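Local coordinates for invasion-associated protein B (Bartonella henselae, PDB 3DTD) that is of unknown molecular function but is probably associated with the invasion of host cells by this bacterium, at residues C[30-35]-C[45-50]; C[58-63]-C[148-153]; C[64-69]-C[161-166]. All coordinates share one frame; numbering follows the deposited sequence.

Strand 58-66 ties the three contacts together. Its first part packs across the core in interaction 2, its end meets the C-terminal helix in interaction 3, and along its length it pairs with strand 42-52 of interaction 1. That pairing probably uses Arg49 O to Met62 N (2.8 Å) and Met47 N to Val64 O (2.7 Å). The centre of interaction 1 lies about 11 Å from that of interaction 2 and 12 Å from that of interaction 3, whereas the last two are about 20 Å apart. A glycerol, probably from crystallisation, approaches the Arg49 side chain to about 3 Å, nearest atoms.

Interaction 1: residues C[30-35]-C[45-50]; sequences GLWSIN and CFMHRQ
Asn35 OD1 accepts the ring N-H of His48 over 2.7 Å to NE2. The donor lies in the carbonyl plane, on a lone pair of OD1, and OD1 in turn lies at the edge of the imidazole, almost in its plane, with the amide and ring only 24° apart. His48 reaches it because CG sits between the backbone N and the carbonyl carbon (chi1 60°), which leans the ring toward strand 32-39; Ser33 CB then packs over one ring face. The amide is held at its other end too, since ND2 bonds to Thr26. On the same face of the sheet Asn35 CB lies against Phe46, 3.7 Å from CZ.

Ile34 and Met47 point to the opposite face, where the Trp32 ring also lies against Met47. Arg49 CB stands over the centre of the six-membered ring of Trp32, 3.6 Å from the centroid, while Met47 CE meets the other face nearer the rim; both are CH-pi contacts, and Met47 SD adds an oblique Met-aromatic approach. Trp32 NE1 is bonded to Gln151 O, which helps fix the rotation of the indole. Arg49 bends at chi2 (93°) so that NH1 returns to Leu31 O at 2.9 Å, on a carbonyl lone pair, with Leu31 CB over one face of the guanidinium; its NE forms a salt bridge with Glu51. Between the strands, Ser33 with His48 and Asn35 with Phe46 are hydrogen-bonded pairs, and Ile34 with Met47 is a non-hydrogen-bonded one. This alternation marks antiparallel pairing, here within the beta hairpin of strands 32-39 and 42-52, stapled near its turn by the Cys36-Cys45 disulfide.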
ATOM      1  N   GLY C  30     -22.079 -26.302 -21.380  1.00 35.05           N
ATOM      2  CA  GLY C  30     -20.817 -26.489 -22.071  1.00 34.46           C
ATOM      3  C   GLY C  30     -19.907 -25.318 -21.782  1.00 36.65           C
ATOM      4  O   GLY C  30     -19.518 -25.092 -20.636  1.00 38.74           O
ATOM      5  N   LEU C  31     -19.595 -24.560 -22.827  1.00 34.91           N
ATOM      6  CA  LEU C  31     -18.752 -23.377 -22.707  1.00 32.62           C
ATOM      7  C   LEU C  31     -19.585 -22.095 -22.631  1.00 32.59           C
ATOM      8  O   LEU C  31     -19.047 -21.006 -22.453  1.00 34.77           O
ATOM      9  CB  LEU C  31     -17.751 -23.312 -23.863  1.00 30.30           C
ATOM     10  CG  LEU C  31     -16.675 -24.402 -23.943  1.00 31.89           C
ATOM     11  CD1 LEU C  31     -15.881 -24.273 -25.224  1.00 24.81           C
ATOM     12  CD2 LEU C  31     -15.738 -24.371 -22.741  1.00 28.33           C
ATOM     13  N   TRP C  32     -20.901 -22.236 -22.739  1.00 34.26           N
ATOM     14  CA  TRP C  32     -21.799 -21.084 -22.764  1.00 34.16           C
ATOM     15  C   TRP C  32     -22.475 -20.832 -21.424  1.00 35.27           C
ATOM     16  O   TRP C  32     -22.775 -21.769 -20.683  1.00 33.73           O
ATOM     17  CB  TRP C  32     -22.821 -21.228 -23.894  1.00 31.59           C
ATOM     18  CG  TRP C  32     -22.228 -20.907 -25.218  1.00 30.31           C
ATOM     19  CD1 TRP C  32     -21.417 -21.707 -25.969  1.00 26.72           C
ATOM     20  CD2 TRP C  32     -22.365 -19.676 -25.942  1.00 29.99           C
ATOM     21  NE1 TRP C  32     -21.045 -21.055 -27.120  1.00 29.99           N
ATOM     22  CE2 TRP C  32     -21.614 -19.807 -27.131  1.00 30.83           C
ATOM     23  CE3 TRP C  32     -23.051 -18.475 -25.702  1.00 28.86           C
ATOM     24  CZ2 TRP C  32     -21.534 -18.784 -28.083  1.00 32.14           C
ATOM     25  CZ3 TRP C  32     -22.972 -17.460 -26.648  1.00 30.04           C
ATOM     26  CH2 TRP C  32     -22.217 -17.623 -27.825  1.00 32.64           C
ATOM     27  N   SER C  33     -22.685 -19.553 -21.120  1.00 35.32           N
ATOM     28  CA  SER C  33     -23.312 -19.128 -19.867  1.00 33.97           C
ATOM     29  C   SER C  33     -24.645 -18.416 -20.103  1.00 34.89           C
ATOM     30  O   SER C  33     -24.847 -17.793 -21.143  1.00 31.89           O
ATOM     31  CB  SER C  33     -22.375 -18.213 -19.075  1.00 35.00           C
ATOM     32  OG  SER C  33     -21.154 -18.861 -18.764  1.00 40.13           O
ATOM     33  N   ILE C  34     -25.547 -18.522 -19.128  1.00 37.30           N
ATOM     34  CA  ILE C  34     -26.837 -17.836 -19.168  1.00 37.86           C
ATOM     35  C   ILE C  34     -27.086 -17.039 -17.885  1.00 38.20           C
ATOM     36  O   ILE C  34     -26.982 -17.569 -16.774  1.00 37.73           O
ATOM     37  CB  ILE C  34     -28.024 -18.814 -19.442  1.00 39.31           C
ATOM     38  CG1 ILE C  34     -27.948 -19.352 -20.870  1.00 39.00           C
ATOM     39  CG2 ILE C  34     -29.385 -18.126 -19.234  1.00 35.83           C
ATOM     40  CD1 ILE C  34     -28.885 -20.481 -21.142  1.00 40.74           C
ATOM     41  N   ASN C  35     -27.398 -15.756 -18.060  1.00 40.62           N
ATOM     42  CA  ASN C  35     -27.801 -14.886 -16.966  1.00 42.02           C
ATOM     43  C   ASN C  35     -29.108 -14.183 -17.298  1.00 44.93           C
ATOM     44  O   ASN C  35     -29.328 -13.773 -18.435  1.00 47.27           O
ATOM     45  CB  ASN C  35     -26.706 -13.867 -16.653  1.00 40.02           C
ATOM     46  CG  ASN C  35     -25.527 -14.483 -15.926  1.00 40.83           C
ATOM     47  OD1 ASN C  35     -24.508 -14.807 -16.534  1.00 42.20           O
ATOM     48  ND2 ASN C  35     -25.664 -14.653 -14.615  1.00 36.97           N
ATOM     49  N   CYS C  45     -33.326 -12.776 -20.530  1.00 56.34           N
ATOM     50  CA  CYS C  45     -32.248 -13.733 -20.353  1.00 51.96           C
ATOM     51  C   CYS C  45     -31.296 -13.685 -21.531  1.00 48.26           C
ATOM     52  O   CYS C  45     -31.717 -13.669 -22.684  1.00 48.50           O
ATOM     53  CB  CYS C  45     -32.811 -15.141 -20.168  1.00 53.49           C
ATOM     54  SG  CYS C  45     -33.833 -15.313 -18.694  1.00 59.90           S
ATOM     55  N   PHE C  46     -30.005 -13.646 -21.233  1.00 46.54           N
ATOM     56  CA  PHE C  46     -28.997 -13.618 -22.281  1.00 45.10           C
ATOM     57  C   PHE C  46     -27.995 -14.768 -22.212  1.00 40.80           C
ATOM     58  O   PHE C  46     -27.739 -15.341 -21.155  1.00 37.09           O
ATOM     59  CB  PHE C  46     -28.306 -12.245 -22.397  1.00 47.57           C
ATOM     60  CG  PHE C  46     -27.621 -11.778 -21.140  1.00 53.21           C
ATOM     61  CD1 PHE C  46     -26.253 -11.970 -20.969  1.00 57.17           C
ATOM     62  CD2 PHE C  46     -28.333 -11.107 -20.144  1.00 55.86           C
ATOM     63  CE1 PHE C  46     -25.604 -11.527 -19.813  1.00 57.79           C
ATOM     64  CE2 PHE C  46     -27.698 -10.666 -18.981  1.00 61.68           C
ATOM     65  CZ  PHE C  46     -26.327 -10.874 -18.818  1.00 59.18           C
ATOM     66  N   MET C  47     -27.441 -15.073 -23.377  1.00 40.92           N
ATOM     67  CA  MET C  47     -26.580 -16.210 -23.627  1.00 36.75           C
ATOM     68  C   MET C  47     -25.217 -15.634 -23.956  1.00 35.78           C
ATOM     69  O   MET C  47     -25.101 -14.837 -24.884  1.00 35.37           O
ATOM     70  CB  MET C  47     -27.129 -16.899 -24.862  1.00 40.98           C
ATOM     71  CG  MET C  47     -26.916 -18.357 -24.984  1.00 41.94           C
ATOM     72  SD  MET C  47     -27.695 -18.908 -26.521  1.00 31.55           S
ATOM     73  CE  MET C  47     -26.342 -19.907 -27.088  1.00 28.66           C
ATOM     74  N   HIS C  48     -24.180 -16.011 -23.217  1.00 36.12           N
ATOM     75  CA  HIS C  48     -22.878 -15.366 -23.421  1.00 33.95           C
ATOM     76  C   HIS C  48     -21.649 -16.254 -23.289  1.00 33.69           C
ATOM     77  O   HIS C  48     -21.690 -17.305 -22.660  1.00 32.58           O
ATOM     78  CB  HIS C  48     -22.737 -14.106 -22.555  1.00 31.25           C
ATOM     79  CG  HIS C  48     -22.852 -14.363 -21.086  1.00 33.61           C
ATOM     80  ND1 HIS C  48     -21.752 -14.473 -20.265  1.00 36.89           N
ATOM     81  CD2 HIS C  48     -23.934 -14.537 -20.293  1.00 31.33           C
ATOM     82  CE1 HIS C  48     -22.152 -14.693 -19.027  1.00 36.66           C
ATOM     83  NE2 HIS C  48     -23.470 -14.741 -19.017  1.00 34.86           N
ATOM     84  N   ARG C  49     -20.563 -15.795 -23.907  1.00 34.61           N
ATOM     85  CA  ARG C  49     -19.294 -16.509 -23.986  1.00 35.47           C
ATOM     86  C   ARG C  49     -18.140 -15.508 -24.155  1.00 37.50           C
ATOM     87  O   ARG C  49     -18.214 -14.604 -24.987  1.00 37.22           O
ATOM     88  CB  ARG C  49     -19.329 -17.485 -25.171  1.00 34.53           C
ATOM     89  CG  ARG C  49     -17.983 -18.062 -25.592  1.00 32.80           C
ATOM     90  CD  ARG C  49     -17.713 -19.381 -24.900  1.00 34.51           C
ATOM     91  NE  ARG C  49     -16.295 -19.731 -24.907  1.00 35.25           N
ATOM     92  CZ  ARG C  49     -15.609 -20.141 -23.844  1.00 35.17           C
ATOM     93  NH1 ARG C  49     -16.197 -20.284 -22.662  1.00 34.56           N
ATOM     94  NH2 ARG C  49     -14.327 -20.427 -23.976  1.00 33.44           N
ATOM     95  N   GLN C  50     -17.088 -15.648 -23.388  1.00 39.06           N
ATOM     96  CA  GLN C  50     -15.905 -14.923 -23.698  1.00 38.82           C
ATOM     97  C   GLN C  50     -14.738 -15.798 -23.954  1.00 35.44           C
ATOM     98  O   GLN C  50     -14.670 -16.868 -23.468  1.00 36.10           O
ATOM     99  CB  GLN C  50     -15.628 -13.840 -22.682  1.00 37.86           C
ATOM    100  CG  GLN C  50     -15.274 -14.311 -21.374  1.00 50.42           C
ATOM    101  CD  GLN C  50     -15.359 -13.250 -20.351  1.00 51.58           C
ATOM    102  OE1 GLN C  50     -14.969 -13.451 -19.244  1.00 47.86           O
ATOM    103  NE2 GLN C  50     -15.871 -12.118 -20.716  1.00 56.67           N
TER

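Interaction 2: residues C[58-63]-C[148-153]; sequences VVVAMS and LFVQLN
Val59 and Val60, neighbours in sequence, both direct their CB atoms at 148-153, where a regular strand would turn one of them away. The cause is a classic beta bulge: the two valines together face Glu51 on strand 42-52, and the helix-like psi of Val59 (-42°) brings both to the same side. They thereby help to build the core between two antiparallel sheets, a sandwich-like layering consistent with the E-set clan to which the family belongs. The strand segments cross at 59°, and their axes come no closer than 7.7 Å, so the contact is carried by side chains rather than by backbone pairing.

Methyl groups do the touching. Val59 CG1 meets the Leu148 tip at CD1, 4.3 Å away. Val60 CG2 and Val150 CG2 meet tip to tip at 4.2 Å, and Met62, bent at chi3 (-75°), brings CE to that same Val150 methyl. Leu133 and Leu131 of strand 130-136 pack on Val60 and Met62 respectively, while Leu25 of a neighbouring subunit rests on Val59 and Val60. Closer than any of these methyl pairs is an approach to the backbone: Val60 CG1 lies 3.7 Å from Phe149 O.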
ATOM      1  N   VAL C  58      -9.490 -11.099 -21.738  1.00 45.55           N
ATOM      2  CA  VAL C  58     -10.552 -11.237 -22.734  1.00 43.38           C
ATOM      3  C   VAL C  58     -10.189 -10.545 -24.049  1.00 43.35           C
ATOM      4  O   VAL C  58      -9.886  -9.354 -24.072  1.00 45.27           O
ATOM      5  CB  VAL C  58     -11.904 -10.694 -22.192  1.00 44.09           C
ATOM      6  CG1 VAL C  58     -13.037 -10.920 -23.194  1.00 41.10           C
ATOM      7  CG2 VAL C  58     -12.248 -11.347 -20.860  1.00 43.81           C
ATOM      8  N   VAL C  59     -10.223 -11.314 -25.133  1.00 42.71           N
ATOM      9  CA  VAL C  59      -9.892 -10.820 -26.470  1.00 42.68           C
ATOM     10  C   VAL C  59     -11.167 -10.664 -27.310  1.00 43.15           C
ATOM     11  O   VAL C  59     -11.343  -9.670 -28.021  1.00 44.58           O
ATOM     12  CB  VAL C  59      -8.875 -11.762 -27.172  1.00 41.53           C
ATOM     13  CG1 VAL C  59      -8.475 -11.243 -28.542  1.00 43.82           C
ATOM     14  CG2 VAL C  59      -7.638 -11.949 -26.309  1.00 40.91           C
ATOM     15  N   VAL C  60     -12.055 -11.647 -27.203  1.00 41.88           N
ATOM     16  CA  VAL C  60     -13.323 -11.638 -27.922  1.00 39.43           C
ATOM     17  C   VAL C  60     -14.465 -12.123 -27.010  1.00 38.82           C
ATOM     18  O   VAL C  60     -14.265 -12.999 -26.176  1.00 42.14           O
ATOM     19  CB  VAL C  60     -13.208 -12.391 -29.306  1.00 40.55           C
ATOM     20  CG1 VAL C  60     -12.612 -13.764 -29.144  1.00 51.33           C
ATOM     21  CG2 VAL C  60     -14.528 -12.477 -30.037  1.00 46.94           C
ATOM     22  N   ALA C  61     -15.635 -11.498 -27.135  1.00 38.85           N
ATOM     23  CA  ALA C  61     -16.814 -11.842 -26.345  1.00 36.13           C
ATOM     24  C   ALA C  61     -18.071 -11.829 -27.219  1.00 39.79           C
ATOM     25  O   ALA C  61     -18.134 -11.123 -28.222  1.00 41.43           O
ATOM     26  CB  ALA C  61     -16.970 -10.885 -25.163  1.00 32.97           C
ATOM     27  N   MET C  62     -19.063 -12.626 -26.839  1.00 38.71           N
ATOM     28  CA  MET C  62     -20.322 -12.691 -27.565  1.00 37.27           C
ATOM     29  C   MET C  62     -21.474 -12.771 -26.578  1.00 36.75           C
ATOM     30  O   MET C  62     -21.439 -13.578 -25.661  1.00 39.05           O
ATOM     31  CB  MET C  62     -20.337 -13.891 -28.524  1.00 35.21           C
ATOM     32  CG  MET C  62     -21.668 -14.101 -29.255  1.00 44.34           C
ATOM     33  SD  MET C  62     -21.584 -15.165 -30.706  1.00 41.24           S
ATOM     34  CE  MET C  62     -20.800 -14.035 -31.843  1.00 57.47           C
ATOM     35  N   SER C  63     -22.479 -11.917 -26.763  1.00 38.48           N
ATOM     36  CA  SER C  63     -23.683 -11.927 -25.935  1.00 39.80           C
ATOM     37  C   SER C  63     -24.912 -11.913 -26.835  1.00 42.59           C
ATOM     38  O   SER C  63     -24.976 -11.141 -27.791  1.00 44.06           O
ATOM     39  CB  SER C  63     -23.696 -10.734 -24.977  1.00 38.57           C
ATOM     40  OG  SER C  63     -24.599 -10.950 -23.904  1.00 44.80           O
ATOM     41  N   LEU C 148      -9.101 -15.491 -34.881  1.00 51.17           N
ATOM     42  CA  LEU C 148     -10.065 -15.345 -33.794  1.00 46.73           C
ATOM     43  C   LEU C 148     -11.356 -16.114 -34.071  1.00 44.22           C
ATOM     44  O   LEU C 148     -11.778 -16.250 -35.217  1.00 45.14           O
ATOM     45  CB  LEU C 148     -10.371 -13.869 -33.541  1.00 47.15           C
ATOM     46  CG  LEU C 148      -9.664 -13.069 -32.441  1.00 47.34           C
ATOM     47  CD1 LEU C 148      -8.175 -13.364 -32.309  1.00 46.46           C
ATOM     48  CD2 LEU C 148      -9.903 -11.596 -32.701  1.00 44.01           C
ATOM     49  N   PHE C 149     -11.976 -16.609 -33.003  1.00 42.14           N
ATOM     50  CA  PHE C 149     -13.175 -17.438 -33.092  1.00 41.17           C
ATOM     51  C   PHE C 149     -13.967 -17.391 -31.793  1.00 40.87           C
ATOM     52  O   PHE C 149     -13.464 -16.945 -30.760  1.00 41.53           O
ATOM     53  CB  PHE C 149     -12.829 -18.903 -33.443  1.00 44.39           C
ATOM     54  CG  PHE C 149     -11.734 -19.489 -32.593  1.00 47.84           C
ATOM     55  CD1 PHE C 149     -12.016 -20.036 -31.342  1.00 47.22           C
ATOM     56  CD2 PHE C 149     -10.417 -19.489 -33.043  1.00 48.94           C
ATOM     57  CE1 PHE C 149     -11.007 -20.558 -30.557  1.00 49.56           C
ATOM     58  CE2 PHE C 149      -9.401 -20.008 -32.262  1.00 50.32           C
ATOM     59  CZ  PHE C 149      -9.696 -20.537 -31.021  1.00 51.81           C
ATOM     60  N   VAL C 150     -15.213 -17.850 -31.863  1.00 39.61           N
ATOM     61  CA  VAL C 150     -16.014 -18.140 -30.681  1.00 35.68           C
ATOM     62  C   VAL C 150     -16.313 -19.644 -30.704  1.00 37.29           C
ATOM     63  O   VAL C 150     -16.781 -20.168 -31.711  1.00 36.85           O
ATOM     64  CB  VAL C 150     -17.328 -17.303 -30.645  1.00 35.21           C
ATOM     65  CG1 VAL C 150     -18.165 -17.645 -29.424  1.00 29.06           C
ATOM     66  CG2 VAL C 150     -17.017 -15.811 -30.649  1.00 32.12           C
ATOM     67  N   GLN C 151     -16.006 -20.335 -29.608  1.00 37.74           N
ATOM     68  CA  GLN C 151     -16.260 -21.771 -29.507  1.00 36.05           C
ATOM     69  C   GLN C 151     -17.743 -22.015 -29.253  1.00 36.79           C
ATOM     70  O   GLN C 151     -18.353 -21.347 -28.417  1.00 36.06           O
ATOM     71  CB  GLN C 151     -15.415 -22.393 -28.402  1.00 35.04           C
ATOM     72  CG  GLN C 151     -13.918 -22.281 -28.611  1.00 36.08           C
ATOM     73  CD  GLN C 151     -13.129 -22.902 -27.479  1.00 39.49           C
ATOM     74  OE1 GLN C 151     -12.885 -24.107 -27.467  1.00 44.44           O
ATOM     75  NE2 GLN C 151     -12.718 -22.077 -26.520  1.00 37.82           N
ATOM     76  N   LEU C 152     -18.312 -22.975 -29.979  1.00 39.39           N
ATOM     77  CA  LEU C 152     -19.760 -23.192 -29.988  1.00 37.02           C
ATOM     78  C   LEU C 152     -20.249 -24.387 -29.162  1.00 35.97           C
ATOM     79  O   LEU C 152     -21.428 -24.726 -29.211  1.00 39.71           O
ATOM     80  CB  LEU C 152     -20.274 -23.297 -31.433  1.00 35.03           C
ATOM     81  CG  LEU C 152     -20.057 -22.096 -32.360  1.00 35.01           C
ATOM     82  CD1 LEU C 152     -20.398 -22.473 -33.796  1.00 34.24           C
ATOM     83  CD2 LEU C 152     -20.855 -20.863 -31.909  1.00 30.39           C
ATOM     84  N   ASN C 153     -19.351 -25.022 -28.410  1.00 39.16           N
ATOM     85  CA  ASN C 153     -19.730 -26.143 -27.546  1.00 38.07           C
ATOM     86  C   ASN C 153     -20.696 -25.705 -26.445  1.00 39.06           C
ATOM     87  O   ASN C 153     -20.335 -24.934 -25.555  1.00 39.34           O
ATOM     88  CB  ASN C 153     -18.504 -26.836 -26.944  1.00 41.24           C
ATOM     89  CG  ASN C 153     -18.872 -28.071 -26.134  1.00 44.16           C
ATOM     90  OD1 ASN C 153     -18.979 -28.017 -24.910  1.00 50.41           O
ATOM     91  ND2 ASN C 153     -19.092 -29.184 -26.821  1.00 50.34           N
TER

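Interaction 3: residues C[64-69]-C[161-166]; sequences VVLNAD and RLIALQ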
ATOM      1  N   VAL C  64     -25.884 -12.767 -26.519  1.00 43.01           N
ATOM      2  CA  VAL C  64     -26.977 -13.081 -27.438  1.00 42.90           C
ATOM      3  C   VAL C  64     -28.323 -13.263 -26.713  1.00 42.41           C
ATOM      4  O   VAL C  64     -28.377 -13.849 -25.631  1.00 39.93           O
ATOM      5  CB  VAL C  64     -26.575 -14.301 -28.343  1.00 45.63           C
ATOM      6  CG1 VAL C  64     -27.651 -15.374 -28.421  1.00 47.44           C
ATOM      7  CG2 VAL C  64     -26.139 -13.825 -29.722  1.00 50.37           C
ATOM      8  N   VAL C  65     -29.388 -12.709 -27.297  1.00 43.82           N
ATOM      9  CA  VAL C  65     -30.755 -12.893 -26.800  1.00 44.96           C
ATOM     10  C   VAL C  65     -31.655 -13.543 -27.848  1.00 46.88           C
ATOM     11  O   VAL C  65     -31.388 -13.461 -29.049  1.00 44.42           O
ATOM     12  CB  VAL C  65     -31.417 -11.563 -26.310  1.00 45.12           C
ATOM     13  CG1 VAL C  65     -30.727 -11.037 -25.069  1.00 47.83           C
ATOM     14  CG2 VAL C  65     -31.444 -10.500 -27.414  1.00 43.53           C
ATOM     15  N   LEU C  66     -32.714 -14.193 -27.374  1.00 42.73           N
ATOM     16  CA  LEU C  66     -33.747 -14.761 -28.226  1.00 44.43           C
ATOM     17  C   LEU C  66     -34.938 -13.803 -28.243  1.00 50.75           C
ATOM     18  O   LEU C  66     -35.598 -13.593 -27.215  1.00 42.86           O
ATOM     19  CB  LEU C  66     -34.189 -16.122 -27.681  1.00 46.18           C
ATOM     20  CG  LEU C  66     -34.778 -17.252 -28.542  1.00 49.58           C
ATOM     21  CD1 LEU C  66     -35.906 -17.894 -27.763  1.00 44.71           C
ATOM     22  CD2 LEU C  66     -35.243 -16.865 -29.952  1.00 46.83           C
ATOM     23  N   ASN C  67     -35.209 -13.225 -29.408  1.00 57.34           N
ATOM     24  CA  ASN C  67     -36.313 -12.278 -29.552  1.00 65.74           C
ATOM     25  C   ASN C  67     -37.660 -12.976 -29.686  1.00 70.43           C
ATOM     26  O   ASN C  67     -37.724 -14.168 -30.019  1.00 65.74           O
ATOM     27  CB  ASN C  67     -36.072 -11.332 -30.731  1.00 63.84           C
ATOM     28  CG  ASN C  67     -34.804 -10.520 -30.574  1.00 60.88           C
ATOM     29  OD1 ASN C  67     -34.727  -9.625 -29.733  1.00 61.24           O
ATOM     30  ND2 ASN C  67     -33.798 -10.833 -31.383  1.00 53.63           N
ATOM     31  N   ALA C  68     -38.726 -12.212 -29.435  1.00 76.28           N
ATOM     32  CA  ALA C  68     -40.108 -12.704 -29.406  1.00 81.05           C
ATOM     33  C   ALA C  68     -40.571 -13.407 -30.688  1.00 82.76           C
ATOM     34  O   ALA C  68     -41.426 -14.293 -30.635  1.00 84.50           O
ATOM     35  CB  ALA C  68     -41.062 -11.564 -29.050  1.00 79.33           C
ATOM     36  N   ASP C  69     -39.995 -13.014 -31.824  1.00 83.99           N
ATOM     37  CA  ASP C  69     -40.335 -13.599 -33.123  1.00 88.51           C
ATOM     38  C   ASP C  69     -39.422 -14.762 -33.541  1.00 86.85           C
ATOM     39  O   ASP C  69     -39.525 -15.270 -34.661  1.00 87.61           O
ATOM     40  CB  ASP C  69     -40.372 -12.514 -34.210  1.00 93.09           C
ATOM     41  CG  ASP C  69     -39.040 -11.795 -34.377  1.00101.30           C
ATOM     42  OD1 ASP C  69     -38.548 -11.192 -33.398  1.00100.39           O
ATOM     43  OD2 ASP C  69     -38.496 -11.822 -35.503  1.00107.02           O
ATOM     44  N   ARG C 161     -32.455 -23.688 -23.570  1.00 45.09           N
ATOM     45  CA  ARG C 161     -32.776 -23.111 -22.271  1.00 43.31           C
ATOM     46  C   ARG C 161     -33.360 -21.701 -22.407  1.00 42.48           C
ATOM     47  O   ARG C 161     -34.299 -21.350 -21.693  1.00 44.92           O
ATOM     48  CB  ARG C 161     -31.533 -23.121 -21.372  1.00 42.42           C
ATOM     49  CG  ARG C 161     -31.725 -22.548 -19.969  1.00 43.46           C
ATOM     50  CD  ARG C 161     -32.785 -23.273 -19.176  1.00 44.87           C
ATOM     51  NE  ARG C 161     -32.878 -22.743 -17.823  1.00 53.63           N
ATOM     52  CZ  ARG C 161     -33.959 -22.816 -17.055  1.00 55.25           C
ATOM     53  NH1 ARG C 161     -35.064 -23.400 -17.505  1.00 57.42           N
ATOM     54  NH2 ARG C 161     -33.933 -22.296 -15.838  1.00 55.56           N
ATOM     55  N   LEU C 162     -32.814 -20.919 -23.336  1.00 43.60           N
ATOM     56  CA  LEU C 162     -33.330 -19.590 -23.660  1.00 45.58           C
ATOM     57  C   LEU C 162     -34.757 -19.623 -24.213  1.00 48.93           C
ATOM     58  O   LEU C 162     -35.560 -18.733 -23.918  1.00 50.25           O
ATOM     59  CB  LEU C 162     -32.387 -18.872 -24.635  1.00 44.06           C
ATOM     60  CG  LEU C 162     -31.694 -17.585 -24.175  1.00 42.22           C
ATOM     61  CD1 LEU C 162     -30.959 -17.716 -22.855  1.00 34.12           C
ATOM     62  CD2 LEU C 162     -30.775 -17.071 -25.260  1.00 34.43           C
ATOM     63  N   ILE C 163     -35.056 -20.652 -25.008  1.00 50.30           N
ATOM     64  CA  ILE C 163     -36.405 -20.898 -25.530  1.00 51.09           C
ATOM     65  C   ILE C 163     -37.358 -21.247 -24.386  1.00 51.75           C
ATOM     66  O   ILE C 163     -38.468 -20.721 -24.312  1.00 54.81           O
ATOM     67  CB  ILE C 163     -36.399 -22.001 -26.633  1.00 51.28           C
ATOM     68  CG1 ILE C 163     -35.619 -21.521 -27.864  1.00 48.07           C
ATOM     69  CG2 ILE C 163     -37.820 -22.382 -27.054  1.00 52.53           C
ATOM     70  CD1 ILE C 163     -35.088 -22.625 -28.756  1.00 46.16           C
ATOM     71  N   ALA C 164     -36.891 -22.110 -23.486  1.00 52.02           N
ATOM     72  CA  ALA C 164     -37.639 -22.533 -22.302  1.00 53.11           C
ATOM     73  C   ALA C 164     -37.909 -21.406 -21.299  1.00 55.52           C
ATOM     74  O   ALA C 164     -38.947 -21.404 -20.635  1.00 60.05           O
ATOM     75  CB  ALA C 164     -36.922 -23.692 -21.614  1.00 50.32           C
ATOM     76  N   LEU C 165     -36.978 -20.459 -21.192  1.00 57.25           N
ATOM     77  CA  LEU C 165     -37.139 -19.309 -20.300  1.00 57.98           C
ATOM     78  C   LEU C 165     -38.123 -18.266 -20.844  1.00 61.64           C
ATOM     79  O   LEU C 165     -38.695 -17.492 -20.074  1.00 63.59           O
ATOM     80  CB  LEU C 165     -35.786 -18.667 -19.977  1.00 54.72           C
ATOM     81  CG  LEU C 165     -34.889 -19.400 -18.973  1.00 51.80           C
ATOM     82  CD1 LEU C 165     -33.428 -19.011 -19.156  1.00 47.21           C
ATOM     83  CD2 LEU C 165     -35.341 -19.173 -17.531  1.00 52.03           C
ATOM     84  N   GLN C 166     -38.309 -18.252 -22.164  1.00 65.58           N
ATOM     85  CA  GLN C 166     -39.303 -17.391 -22.812  1.00 70.87           C
ATOM     86  C   GLN C 166     -40.729 -17.840 -22.510  1.00 72.70           C
ATOM     87  O   GLN C 166     -41.620 -17.009 -22.328  1.00 73.74           O
ATOM     88  CB  GLN C 166     -39.094 -17.349 -24.328  1.00 71.83           C
ATOM     89  CG  GLN C 166     -38.310 -16.143 -24.825  1.00 77.54           C
ATOM     90  CD  GLN C 166     -38.671 -15.752 -26.251  1.00 78.94           C
ATOM     91  OE1 GLN C 166     -39.033 -16.596 -27.076  1.00 73.88           O
ATOM     92  NE2 GLN C 166     -38.576 -14.461 -26.547  1.00 79.04           N
TER
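Helix 155-168, the C-terminal helix, rests on the end of strand 58-66 chiefly through Leu66, whose CD1 touches both Ile163 and Gln166. Leu66 CG stands opposite the backbone N (chi1 -153°), and this sends CD1 to the helix, where it lies 3.6 Å from Ile163 CG1 and 3.5 Å from Gln166 OE1. Gln166 comes across Leu66 at about a right angle, its chain extended beyond CG, and lays its amide beside the backbone where the strand gives way to loop. NE2 is 3.2 Å from Leu66 O, but the angle is too poor for a hydrogen bond.

One turn back along the helix, Leu162 is buried and points at the strand; its CD2 comes within 4.3 Å of Leu66 CB and 4.0 Å of Val64 O. The arrangement is a helix laid obliquely on an antiparallel sheet, 47° from the direction of the strand segment at an axis distance of 8.9 Å. Leu162 and Leu165 carry the same layer on to Ile34 of strand 32-39. Past the strand the chain turns back toward strand 72-78, with Asn67 ND2 bonded to Val71 O and Ser73 OG.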